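Local coordinates for macrolide export ATP-binding/permease protein MacB (Actinobacillus actinomycetemcomitans, PDB 3FTJ) that probably exports macrolides as the inner-membrane ABC transporter of the tripartite MacAB-TdeA efflux system, conferring resistance, the present chain being its periplasmic region, at residues A[26-29]-A[30-33]; A[39-42]-A[43-47]; A[177-180]-A[181-184]; A[199-202]-A[203-207]; A[215-218]-A[219-223]. All blocks are in the same frame, centred on the assembly; numbering follows the deposited sequence.

Interaction 1 of 5, residues A[26-29]-A[30-33]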
loop_
_atom_site.group_PDB
_atom_site.type_symbol
_atom_site.label_atom_id
_atom_site.label_comp_id
_atom_site.label_asym_id
_atom_site.label_seq_id
_atom_site.Cartn_x
_atom_site.Cartn_y
_atom_site.Cartn_z
ATOM N N ASP A 26 18.343 7.626 -0.972
ATOM C CA ASP A 26 18.015 9.031 -0.779
ATOM C C ASP A 26 16.806 9.149 0.148
ATOM O O ASP A 26 15.718 9.539 -0.279
ATOM C CB ASP A 26 17.730 9.697 -2.127
ATOM C CG ASP A 26 17.798 11.215 -2.060
ATOM O OD1 ASP A 26 17.725 11.776 -0.950
ATOM O OD2 ASP A 26 17.918 11.850 -3.127
ATOM N N ARG A 27 17.008 8.799 1.418
ATOM C CA ARG A 27 15.945 8.829 2.421
ATOM C C ARG A 27 15.309 10.205 2.525
ATOM O O ARG A 27 14.089 10.327 2.660
ATOM C CB ARG A 27 16.483 8.420 3.792
ATOM C CG ARG A 27 16.855 6.952 3.921
ATOM C CD ARG A 27 18.082 6.623 3.089
ATOM N NE ARG A 27 18.587 5.279 3.356
ATOM C CZ ARG A 27 19.680 4.771 2.797
ATOM N NH1 ARG A 27 20.385 5.494 1.938
ATOM N NH2 ARG A 27 20.070 3.539 3.098
ATOM N N ARG A 28 16.147 11.234 2.469
ATOM C CA ARG A 28 15.688 12.614 2.538
ATOM C C ARG A 28 14.540 12.902 1.572
ATOM O O ARG A 28 13.435 13.257 1.997
ATOM C CB ARG A 28 16.849 13.575 2.277
ATOM C CG ARG A 28 17.644 13.940 3.519
ATOM C CD ARG A 28 16.881 14.924 4.395
ATOM N NE ARG A 28 15.811 14.294 5.167
ATOM C CZ ARG A 28 14.518 14.362 4.861
ATOM N NH1 ARG A 28 14.114 15.032 3.787
ATOM N NH2 ARG A 28 13.625 13.760 5.632
ATOM N N SER A 29 14.806 12.752 0.275
ATOM C CA SER A 29 13.805 13.044 -0.743
ATOM C C SER A 29 12.544 12.203 -0.555
ATOM O O SER A 29 11.480 12.561 -1.066
ATOM C CB SER A 29 14.377 12.855 -2.156
ATOM O OG SER A 29 14.672 11.493 -2.426
ATOM N N ARG A 30 12.665 11.096 0.178
ATOM C CA ARG A 30 11.539 10.179 0.370
ATOM C C ARG A 30 10.515 10.720 1.366
ATOM O O ARG A 30 9.365 10.272 1.387
ATOM C CB ARG A 30 12.013 8.776 0.795
ATOM C CG ARG A 30 12.642 7.943 -0.334
ATOM C CD ARG A 30 12.862 6.479 0.061
ATOM N NE ARG A 30 11.671 5.652 -0.140
ATOM C CZ ARG A 30 10.985 5.047 0.831
ATOM N NH1 ARG A 30 11.362 5.156 2.103
ATOM N NH2 ARG A 30 9.916 4.320 0.530
ATOM N N HIS A 31 10.934 11.680 2.185
ATOM C CA HIS A 31 10.040 12.284 3.169
ATOM C C HIS A 31 9.044 13.256 2.533
ATOM O O HIS A 31 7.933 13.421 3.029
ATOM C CB HIS A 31 10.841 13.001 4.256
ATOM C CG HIS A 31 11.464 12.081 5.258
ATOM N ND1 HIS A 31 12.689 11.474 5.055
ATOM C CD2 HIS A 31 11.045 11.672 6.480
ATOM C CE1 HIS A 31 12.993 10.735 6.106
ATOM N NE2 HIS A 31 12.011 10.835 6.984
ATOM N N ILE A 32 9.440 13.898 1.439
ATOM C CA ILE A 32 8.578 14.874 0.788
ATOM C C ILE A 32 7.452 14.178 0.039
ATOM O O ILE A 32 7.699 13.443 -0.913
ATOM C CB ILE A 32 9.355 15.723 -0.228
ATOM C CG1 ILE A 32 10.741 16.076 0.311
ATOM C CG2 ILE A 32 8.546 16.963 -0.606
ATOM C CD1 ILE A 32 10.711 17.099 1.408
ATOM N N GLN A 33 6.213 14.419 0.455
ATOM C CA GLN A 33 5.073 13.762 -0.175
ATOM C C GLN A 33 4.508 14.556 -1.349
ATOM O O GLN A 33 3.840 15.564 -1.145
ATOM C CB GLN A 33 3.954 13.570 0.839
ATOM C CG GLN A 33 4.089 12.361 1.698
ATOM C CD GLN A 33 2.800 12.045 2.425
ATOM O OE1 GLN A 33 2.149 12.936 2.996
ATOM N NE2 GLN A 33 2.423 10.773 2.415
#

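Interaction 2 of 5, residues A[39-42]-A[43-47]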
loop_
_atom_site.group_PDB
_atom_site.type_symbol
_atom_site.label_atom_id
_atom_site.label_comp_id
_atom_site.label_asym_id
_atom_site.label_seq_id
_atom_site.Cartn_x
_atom_site.Cartn_y
_atom_site.Cartn_z
ATOM N N ASP A 39 -3.424 12.057 -8.525
ATOM C CA ASP A 39 -2.490 11.304 -9.344
ATOM C C ASP A 39 -3.024 9.880 -9.545
ATOM O O ASP A 39 -3.109 9.398 -10.678
ATOM C CB ASP A 39 -1.108 11.236 -8.687
ATOM C CG ASP A 39 -0.420 12.590 -8.594
ATOM O OD1 ASP A 39 -0.820 13.543 -9.299
ATOM O OD2 ASP A 39 0.544 12.693 -7.804
ATOM N N ALA A 40 -3.391 9.214 -8.445
ATOM C CA ALA A 40 -3.918 7.854 -8.506
ATOM C C ALA A 40 -5.201 7.769 -9.334
ATOM O O ALA A 40 -5.421 6.794 -10.050
ATOM C CB ALA A 40 -4.157 7.300 -7.097
ATOM N N ASN A 41 -6.043 8.789 -9.237
ATOM C CA ASN A 41 -7.274 8.815 -10.013
ATOM C C ASN A 41 -6.972 8.858 -11.511
ATOM O O ASN A 41 -7.540 8.103 -12.292
ATOM C CB ASN A 41 -8.132 10.012 -9.603
ATOM C CG ASN A 41 -9.508 9.993 -10.248
ATOM O OD1 ASN A 41 -9.863 10.901 -11.002
ATOM N ND2 ASN A 41 -10.282 8.949 -9.968
ATOM N N THR A 42 -6.065 9.739 -11.910
ATOM C CA THR A 42 -5.686 9.842 -13.314
ATOM C C THR A 42 -5.065 8.551 -13.841
ATOM O O THR A 42 -5.345 8.125 -14.967
ATOM C CB THR A 42 -4.738 11.009 -13.528
ATOM O OG1 THR A 42 -5.405 12.211 -13.134
ATOM C CG2 THR A 42 -4.331 11.111 -14.999
ATOM N N LEU A 43 -4.239 7.913 -13.023
ATOM C CA LEU A 43 -3.640 6.638 -13.404
ATOM C C LEU A 43 -4.707 5.565 -13.604
ATOM O O LEU A 43 -4.628 4.764 -14.531
ATOM C CB LEU A 43 -2.613 6.186 -12.362
ATOM C CG LEU A 43 -1.331 7.022 -12.274
ATOM C CD1 LEU A 43 -0.561 6.727 -10.982
ATOM C CD2 LEU A 43 -0.447 6.769 -13.482
ATOM N N SER A 44 -5.712 5.557 -12.739
ATOM C CA SER A 44 -6.760 4.538 -12.811
ATOM C C SER A 44 -7.499 4.595 -14.139
ATOM O O SER A 44 -8.188 3.645 -14.514
ATOM C CB SER A 44 -7.766 4.706 -11.677
ATOM O OG SER A 44 -8.460 5.934 -11.809
ATOM N N LYS A 45 -7.352 5.714 -14.845
ATOM C CA LYS A 45 -8.071 5.924 -16.093
ATOM C C LYS A 45 -7.284 5.554 -17.350
ATOM O O LYS A 45 -7.855 5.482 -18.437
ATOM C CB LYS A 45 -8.587 7.362 -16.174
ATOM C CG LYS A 45 -9.759 7.605 -15.240
ATOM C CD LYS A 45 -10.090 9.069 -15.085
ATOM C CE LYS A 45 -11.337 9.227 -14.215
ATOM N NZ LYS A 45 -11.609 10.644 -13.831
ATOM N N GLN A 46 -5.982 5.324 -17.211
ATOM C CA GLN A 46 -5.173 4.913 -18.354
ATOM C C GLN A 46 -5.626 3.535 -18.803
ATOM O O GLN A 46 -5.980 2.688 -17.984
ATOM C CB GLN A 46 -3.680 4.902 -18.009
ATOM C CG GLN A 46 -3.165 6.234 -17.510
ATOM C CD GLN A 46 -3.792 7.407 -18.241
ATOM O OE1 GLN A 46 -4.450 8.254 -17.632
ATOM N NE2 GLN A 46 -3.599 7.459 -19.552
ATOM N N SER A 47 -5.608 3.307 -20.110
ATOM C CA SER A 47 -6.167 2.082 -20.665
ATOM C C SER A 47 -5.283 0.890 -20.353
ATOM O O SER A 47 -5.751 -0.244 -20.303
ATOM C CB SER A 47 -6.358 2.221 -22.179
ATOM O OG SER A 47 -5.143 2.602 -22.808
#

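Interaction 3 of 5, residues A[177-180]-A[181-184]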
loop_
_atom_site.group_PDB
_atom_site.type_symbol
_atom_site.label_atom_id
_atom_site.label_comp_id
_atom_site.label_asym_id
_atom_site.label_seq_id
_atom_site.Cartn_x
_atom_site.Cartn_y
_atom_site.Cartn_z
ATOM N N THR A 177 0.627 1.708 -5.920
ATOM C CA THR A 177 0.914 0.494 -6.668
ATOM C C THR A 177 -0.109 0.327 -7.787
ATOM O O THR A 177 -1.314 0.400 -7.547
ATOM C CB THR A 177 0.929 -0.750 -5.770
ATOM O OG1 THR A 177 1.902 -0.574 -4.729
ATOM C CG2 THR A 177 1.282 -1.986 -6.587
ATOM N N VAL A 178 0.382 0.124 -9.007
ATOM C CA VAL A 178 -0.478 -0.062 -10.167
ATOM C C VAL A 178 -0.355 -1.498 -10.664
ATOM O O VAL A 178 0.726 -2.087 -10.630
ATOM C CB VAL A 178 -0.132 0.914 -11.331
ATOM C CG1 VAL A 178 -0.106 2.361 -10.853
ATOM C CG2 VAL A 178 1.187 0.550 -11.961
ATOM N N LYS A 179 -1.474 -2.064 -11.104
ATOM C CA LYS A 179 -1.461 -3.366 -11.750
ATOM C C LYS A 179 -1.552 -3.101 -13.237
ATOM O O LYS A 179 -2.490 -2.451 -13.704
ATOM C CB LYS A 179 -2.649 -4.211 -11.296
ATOM C CG LYS A 179 -2.371 -5.709 -11.201
ATOM C CD LYS A 179 -2.226 -6.361 -12.569
ATOM C CE LYS A 179 -2.220 -7.884 -12.440
ATOM N NZ LYS A 179 -2.144 -8.586 -13.756
ATOM N N ILE A 180 -0.557 -3.591 -13.968
ATOM C CA ILE A 180 -0.454 -3.368 -15.405
ATOM C C ILE A 180 -1.365 -4.328 -16.176
ATOM O O ILE A 180 -1.524 -5.489 -15.791
ATOM C CB ILE A 180 1.016 -3.532 -15.861
ATOM C CG1 ILE A 180 1.833 -2.312 -15.450
ATOM C CG2 ILE A 180 1.116 -3.712 -17.348
ATOM C CD1 ILE A 180 1.263 -1.008 -15.959
ATOM N N SER A 181 -1.984 -3.830 -17.244
ATOM C CA SER A 181 -2.783 -4.676 -18.129
ATOM C C SER A 181 -1.976 -5.907 -18.530
ATOM O O SER A 181 -0.787 -5.813 -18.839
ATOM C CB SER A 181 -3.225 -3.910 -19.385
ATOM O OG SER A 181 -4.089 -2.829 -19.060
ATOM N N ASP A 182 -2.632 -7.061 -18.518
ATOM C CA ASP A 182 -1.972 -8.320 -18.835
ATOM C C ASP A 182 -1.327 -8.298 -20.225
ATOM O O ASP A 182 -0.277 -8.903 -20.439
ATOM C CB ASP A 182 -2.971 -9.481 -18.733
ATOM C CG ASP A 182 -3.757 -9.472 -17.424
ATOM O OD1 ASP A 182 -4.839 -10.102 -17.376
ATOM O OD2 ASP A 182 -3.297 -8.837 -16.446
ATOM N N ASP A 183 -1.948 -7.588 -21.163
ATOM C CA ASP A 183 -1.506 -7.627 -22.556
ATOM C C ASP A 183 -0.652 -6.436 -23.006
ATOM O O ASP A 183 -0.604 -6.131 -24.197
ATOM C CB ASP A 183 -2.707 -7.803 -23.500
ATOM C CG ASP A 183 -3.748 -6.703 -23.339
ATOM O OD1 ASP A 183 -3.361 -5.551 -23.050
ATOM O OD2 ASP A 183 -4.956 -6.993 -23.501
ATOM N N VAL A 184 0.031 -5.775 -22.073
ATOM C CA VAL A 184 0.880 -4.638 -22.444
ATOM C C VAL A 184 2.342 -4.829 -22.049
ATOM O O VAL A 184 2.649 -5.420 -21.008
ATOM C CB VAL A 184 0.358 -3.295 -21.865
ATOM C CG1 VAL A 184 0.262 -3.371 -20.365
ATOM C CG2 VAL A 184 1.275 -2.144 -22.265
#

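Interaction 4 of 5, residues A[199-202]-A[203-207]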
loop_
_atom_site.group_PDB
_atom_site.type_symbol
_atom_site.label_atom_id
_atom_site.label_comp_id
_atom_site.label_asym_id
_atom_site.label_seq_id
_atom_site.Cartn_x
_atom_site.Cartn_y
_atom_site.Cartn_z
ATOM N N SER A 199 4.509 14.822 -16.100
ATOM C CA SER A 199 3.600 15.855 -16.598
ATOM C C SER A 199 2.725 16.390 -15.461
ATOM O O SER A 199 2.511 17.601 -15.328
ATOM C CB SER A 199 2.717 15.274 -17.704
ATOM O OG SER A 199 1.859 16.254 -18.261
ATOM N N LEU A 200 2.214 15.469 -14.653
ATOM C CA LEU A 200 1.370 15.813 -13.515
ATOM C C LEU A 200 2.131 16.645 -12.493
ATOM O O LEU A 200 1.669 17.714 -12.081
ATOM C CB LEU A 200 0.874 14.537 -12.846
ATOM C CG LEU A 200 -0.594 14.121 -12.916
ATOM C CD1 LEU A 200 -1.359 14.847 -13.985
ATOM C CD2 LEU A 200 -0.690 12.604 -13.077
ATOM N N HIS A 201 3.296 16.152 -12.085
ATOM C CA HIS A 201 4.084 16.790 -11.025
ATOM C C HIS A 201 4.917 17.964 -11.511
ATOM O O HIS A 201 5.359 18.789 -10.712
ATOM C CB HIS A 201 5.011 15.767 -10.358
ATOM C CG HIS A 201 4.296 14.786 -9.485
ATOM N ND1 HIS A 201 4.955 13.948 -8.604
ATOM C CD2 HIS A 201 2.976 14.530 -9.329
ATOM C CE1 HIS A 201 4.073 13.197 -7.972
ATOM N NE2 HIS A 201 2.863 13.530 -8.392
ATOM N N GLY A 202 5.149 18.028 -12.818
ATOM C CA GLY A 202 5.989 19.064 -13.390
ATOM C C GLY A 202 7.472 18.740 -13.325
ATOM O O GLY A 202 8.299 19.543 -13.760
ATOM N N LYS A 203 7.802 17.565 -12.789
ATOM C CA LYS A 203 9.193 17.137 -12.612
ATOM C C LYS A 203 9.268 15.686 -12.130
ATOM O O LYS A 203 8.304 15.148 -11.581
ATOM C CB LYS A 203 9.911 18.036 -11.598
ATOM C CG LYS A 203 9.405 17.878 -10.162
ATOM C CD LYS A 203 10.189 18.752 -9.202
ATOM C CE LYS A 203 10.083 18.251 -7.762
ATOM N NZ LYS A 203 8.739 18.477 -7.136
ATOM N N LYS A 204 10.424 15.061 -12.318
ATOM C CA LYS A 204 10.617 13.685 -11.876
ATOM C C LYS A 204 11.022 13.676 -10.406
ATOM O O LYS A 204 12.204 13.756 -10.072
ATOM C CB LYS A 204 11.667 12.971 -12.738
ATOM C CG LYS A 204 11.950 11.535 -12.324
ATOM C CD LYS A 204 11.211 10.539 -13.192
ATOM C CE LYS A 204 11.437 9.110 -12.728
ATOM N NZ LYS A 204 12.821 8.914 -12.239
ATOM N N ASP A 205 10.020 13.598 -9.535
ATOM C CA ASP A 205 10.240 13.618 -8.104
ATOM C C ASP A 205 9.682 12.350 -7.478
ATOM O O ASP A 205 9.171 12.367 -6.359
ATOM C CB ASP A 205 9.588 14.857 -7.487
ATOM C CG ASP A 205 8.096 14.914 -7.736
ATOM O OD1 ASP A 205 7.534 13.916 -8.224
ATOM O OD2 ASP A 205 7.482 15.958 -7.435
ATOM N N PHE A 206 9.790 11.250 -8.216
ATOM C CA PHE A 206 9.255 9.960 -7.796
ATOM C C PHE A 206 10.112 8.917 -8.469
ATOM O O PHE A 206 10.871 9.232 -9.383
ATOM C CB PHE A 206 7.813 9.800 -8.288
ATOM C CG PHE A 206 7.673 9.932 -9.779
ATOM C CD1 PHE A 206 7.834 8.828 -10.608
ATOM C CD2 PHE A 206 7.405 11.162 -10.354
ATOM C CE1 PHE A 206 7.716 8.948 -11.991
ATOM C CE2 PHE A 206 7.289 11.297 -11.731
ATOM C CZ PHE A 206 7.448 10.185 -12.554
ATOM N N PHE A 207 9.995 7.672 -8.033
ATOM C CA PHE A 207 10.688 6.589 -8.716
ATOM C C PHE A 207 9.807 5.354 -8.721
ATOM O O PHE A 207 8.888 5.235 -7.909
ATOM C CB PHE A 207 12.054 6.303 -8.086
ATOM C CG PHE A 207 11.998 5.897 -6.638
ATOM C CD1 PHE A 207 12.168 4.570 -6.270
ATOM C CD2 PHE A 207 11.798 6.842 -5.642
ATOM C CE1 PHE A 207 12.130 4.192 -4.937
ATOM C CE2 PHE A 207 11.763 6.469 -4.302
ATOM C CZ PHE A 207 11.929 5.144 -3.952
HETATM O O HOH W 1 5.440 17.420 -7.610
#

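Interaction 5 of 5, residues A[215-218]-A[219-223]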
loop_
_atom_site.group_PDB
_atom_site.type_symbol
_atom_site.label_atom_id
_atom_site.label_comp_id
_atom_site.label_asym_id
_atom_site.label_seq_id
_atom_site.Cartn_x
_atom_site.Cartn_y
_atom_site.Cartn_z
ATOM N N LYS A 215 16.098 -6.349 -11.199
ATOM C CA LYS A 215 17.119 -6.884 -12.093
ATOM C C LYS A 215 18.252 -5.884 -12.313
ATOM O O LYS A 215 19.429 -6.239 -12.264
ATOM C CB LYS A 215 16.514 -7.276 -13.439
ATOM C CG LYS A 215 17.513 -7.945 -14.363
ATOM C CD LYS A 215 16.966 -8.117 -15.767
ATOM C CE LYS A 215 16.807 -6.773 -16.456
ATOM N NZ LYS A 215 16.992 -6.877 -17.934
ATOM N N GLN A 216 17.887 -4.630 -12.556
ATOM C CA GLN A 216 18.874 -3.599 -12.835
ATOM C C GLN A 216 19.763 -3.365 -11.616
ATOM O O GLN A 216 20.947 -3.052 -11.742
ATOM C CB GLN A 216 18.193 -2.304 -13.275
ATOM C CG GLN A 216 19.133 -1.305 -13.913
ATOM C CD GLN A 216 18.424 -0.044 -14.363
ATOM O OE1 GLN A 216 17.306 -0.097 -14.880
ATOM N NE2 GLN A 216 19.075 1.100 -14.175
ATOM N N THR A 217 19.187 -3.533 -10.432
ATOM C CA THR A 217 19.952 -3.413 -9.201
ATOM C C THR A 217 20.953 -4.560 -9.067
ATOM O O THR A 217 22.103 -4.347 -8.689
ATOM C CB THR A 217 19.038 -3.399 -7.963
ATOM O OG1 THR A 217 18.235 -2.213 -7.976
ATOM C CG2 THR A 217 19.872 -3.426 -6.692
ATOM N N ILE A 218 20.516 -5.777 -9.377
ATOM C CA ILE A 218 21.383 -6.941 -9.231
ATOM C C ILE A 218 22.540 -6.894 -10.225
ATOM O O ILE A 218 23.670 -7.237 -9.890
ATOM C CB ILE A 218 20.609 -8.269 -9.375
ATOM C CG1 ILE A 218 19.443 -8.308 -8.388
ATOM C CG2 ILE A 218 21.533 -9.446 -9.135
ATOM C CD1 ILE A 218 18.772 -9.649 -8.284
ATOM N N GLU A 219 22.254 -6.452 -11.444
ATOM C CA GLU A 219 23.276 -6.346 -12.474
ATOM C C GLU A 219 24.350 -5.324 -12.100
ATOM O O GLU A 219 25.526 -5.504 -12.413
ATOM C CB GLU A 219 22.636 -5.977 -13.812
ATOM C CG GLU A 219 21.604 -6.988 -14.292
ATOM C CD GLU A 219 20.896 -6.545 -15.561
ATOM O OE1 GLU A 219 20.643 -5.325 -15.703
ATOM O OE2 GLU A 219 20.587 -7.417 -16.409
ATOM N N ASN A 220 23.942 -4.261 -11.416
ATOM C CA ASN A 220 24.854 -3.169 -11.094
ATOM C C ASN A 220 25.494 -3.298 -9.717
ATOM O O ASN A 220 26.109 -2.355 -9.217
ATOM C CB ASN A 220 24.148 -1.818 -11.238
ATOM C CG ASN A 220 23.869 -1.462 -12.686
ATOM O OD1 ASN A 220 24.783 -1.154 -13.449
ATOM N ND2 ASN A 220 22.604 -1.497 -13.069
ATOM N N THR A 221 25.339 -4.468 -9.106
ATOM C CA THR A 221 26.009 -4.770 -7.845
ATOM C C THR A 221 27.176 -5.723 -8.102
ATOM O O THR A 221 27.100 -6.604 -8.963
ATOM C CB THR A 221 25.043 -5.377 -6.799
ATOM O OG1 THR A 221 24.007 -4.435 -6.499
ATOM C CG2 THR A 221 25.783 -5.708 -5.517
ATOM N N THR A 222 28.260 -5.530 -7.357
ATOM C CA THR A 222 29.467 -6.325 -7.528
ATOM C C THR A 222 29.316 -7.734 -6.958
ATOM O O THR A 222 28.943 -7.909 -5.798
ATOM C CB THR A 222 30.666 -5.615 -6.888
ATOM O OG1 THR A 222 31.184 -4.643 -7.808
ATOM C CG2 THR A 222 31.749 -6.612 -6.532
ATOM N N GLY A 223 29.608 -8.739 -7.778
ATOM C CA GLY A 223 29.380 -10.123 -7.396
ATOM C C GLY A 223 30.635 -10.967 -7.239
ATOM O O GLY A 223 30.796 -11.987 -7.920
#

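Interaction 1 of 5, residues A[26-29]-A[30-33]
The imidazole of H31 has NH2 of R28 over one face, while the backbone oxygens of R27 and R28 lie at its edge. Ring and guanidinium planes differ by 33°, so the two groups are skewed rather than stacked flat, and the modelled approach of NH2 to the ring is too close to be trusted in detail. With CG beside its own backbone N, H31 folds back along the helix, and ND1 donates to R27 O at 3.0 Å, a bent bond from above the carbonyl plane. R30 N reaches the same R27 O, also at 3.0 Å, from the opposite face. H31 N donates to R28 O at 3.0 Å, another link of three residues.

The first turn of helix 27-31 is closed by D26 at the N-cap: S29 N gives a weak but nearly straight bond to D26 OD1 (3.3 Å), and S29 OG donates to D26 O at 3.1 Å while also bonding N22 N. R30 and Q33 touch strand 15-20.

A short, weakly bonded surface helix is thus helped by side chains at both ends, and the bond to R27 O implies that ND1 of H31 carries a proton.

Interaction 2 of 5, residues A[39-42]-A[43-47]
L43 and D39 are joined by a regular backbone bond, L43 N to D39 O at 3.0 Å, and S44 N to A40 O repeats it at 3.0 Å. Beyond these the spacing shortens: K45 N donates to T42 O at 3.1 Å from well above the carbonyl plane, and Q46 N to L43 O at 3.1 Å, so the bonding here shifts to i to i+3 spacing.

Of the polar side chains, S44 turns its hydroxyl back on the helix. Its OG lies between the backbone N and the carbonyl carbon (chi1 65°) and donates to N41 O; the modelled 2.4 Å is very short and its exact value doubtful. N41 swings the other way, CG anti to the backbone N (chi1 -173°), and its OD1 receives a weak bond of 3.3 Å from NZ of K45, whose extended chain crosses N41 at a slant on the exposed side. D39, which is buried, directs its carboxylate away from residues 43-47; its OD2 bonds H201 NE2 and K36 N.

CG of L43 sits 3.4 Å from D39 O, a carbon-to-carbonyl approach to an oxygen already occupied by the L43 amide. The apolar contacts of the leucine are with I49, V52 and L196, and A40 also leans on V52.

Buried alanine and leucine on one flank and the exposed N41 on the other, with K45 following, make helix 37-44 an amphipathic helix packed against both strand 49-64 and helix 186-201 in the alpha/beta framework of the MacB-like periplasmic core domain.

Interaction 3 of 5, residues A[177-180]-A[181-184]
K179 and D182 face each other across the exit of strand 175-180, where the chain enters a type I beta turn running from S181 to V184. Their side chains are inclined to one another. The lysine bends at its second torsion (chi2 -72°) and is otherwise stretched out beyond it, which carries NZ alongside the strand end to the carboxylate. D182, at the second position of the turn, has CG beside its own backbone N (chi1 -50°) and directs OD2 back toward the strand. The resulting salt bridge therefore ties the last part of the strand to the turn that follows it, and the same OD2 also bonds Q50 NE2 of strand 49-64, so one carboxylate oxygen serves two donors from adjoining strands.

I180 and V184 approach on another side of the backbone, crossing at about a right angle. CG2 of the isoleucine is directed at CG1 of the valine; their modelled separation is shorter than carbons can sit, and only the neighbourhood of the two methyl groups is reliable. I180 also lies on A189 of helix 186-201, so this side of the strand end faces the helix to which the turn leads.

The turn itself is lightly held. V184 N gives a weak bond to S181 O at 3.3 Å, and S181 OG makes a weak bond to S47 O. Upstream, K179 pairs through its backbone with Q50 and S51, and I180 with N14, which places the strand between two antiparallel neighbours. At the salt bridge, NZ of K179 stands 2.9 Å from OD2 of D182, meeting that oxygen nearly head-on to its C-O bond.

Interaction 4 of 5, residues A[199-202]-A[203-207]
H201 and D205 are brought together by two first torsions: the histidine has CG beside its backbone N and opposite the carbonyl carbon (chi1 -72°), while the aspartate places CG between its backbone N and carbonyl carbon (chi1 59°). ND1 of the ring then donates to OD1 of D205 at 2.6 Å in an almost perfectly straight bond (178°). The oxygen lies in the plane of the imidazole and offers its syn lone pair, although the carboxylate plane is turned steeply away from the ring.

The other oxygen, OD2, is approached on its anti side by K203 NZ, a salt bridge of 2.8 Å. It also accepts from a water at 2.5 Å, which gives a weak bond to H201 O. On the far side of the imidazole, NE2 bonds OD2 of D39. A ring held between two carboxylates would probably favour the doubly protonated, charged form, and the two bonds fix its rotation.

F206 adds an offset edge-to-face contact, its edge toward the face of H201, with centroids 5.9 Å apart and planes nearly perpendicular. The chain bends away from the helix at G202, which has positive phi. CD of K204 lies over one face of F206, 3.8 Å above the ring plane and toward its rim.

The turn joins helix 186-201 to strand 206-209. That strand and strand 175-180 both pair antiparallel with strand 15-20, which lies between them, so the connection completes a split beta-alpha-beta unit.

Interaction 5 of 5, residues A[215-218]-A[219-223]
N220 turns both of its nitrogens on Q216, and Q216 O takes two bonds in return. The backbone N donates at 3.2 Å and side-chain ND2 at 2.6 Å, the two arriving from opposite faces of the carbonyl plane. The asparagine can do this because CG sits beside its own backbone N (chi1 -71°), which folds the amide back along the helix. There it runs alongside the Q216 side chain, ND2 lying 3.6 Å from its CG, with the two amide planes 69° apart.

T217 O is the next acceptor. T221 swings its hydroxyl round to donate from OG1 at 2.9 Å, tilted moderately from the carbonyl plane, and N220 N adds a weak second bond. The hydroxyl of T217 itself bonds T213 O, one turn back.

These bonds mark the C-terminal end of helix 211-219, N220 being the first residue to leave helical geometry. ND2 of N220 adds a second donor to Q216 O, and OG1 of T221 serves T217 O, where the backbone offers only the weak bond from N220 N. E219 N to K215 O, at 2.9 Å and nearly straight, is a regular link one residue before the last i to i+4 bond, N220 N to Q216 O. After it T221 N makes only a weak i to i+3 bond of 3.3 Å to I218 O.

K215 and E219 are inclined to each other on the side that faces the N-terminal loop, where both touch I4. K215 NZ and E219 OE2 form only a long salt bridge, 3.9 Å, and much of the meeting is between the carboxylate and the methylenes of the lysine. OE2 of E219 lies 3.7 Å from CG of K215.

How the interactions relate
Interactions 1, 3 and 5 are surface contacts, whereas interactions 2 and 4 are partly buried. Those two meet through the D39-H201 hydrogen bond, which links helix 37-44 to the end of helix 186-201. Interaction 3 touches interaction 2 by a weak bond between S47 and S181 and leads into the helix that ends in interaction 4. Interaction 1 packs R30 against F207 of interaction 4. Interaction 5 touches none of the others, and its centre lies about 26 Å from that of the chain. Backbone carbonyls that accept from side chains recur in interactions 1, 2 and 5, whereas interaction 3 rests on a salt bridge and interaction 4 on a His-carboxylate bond with a ring contact.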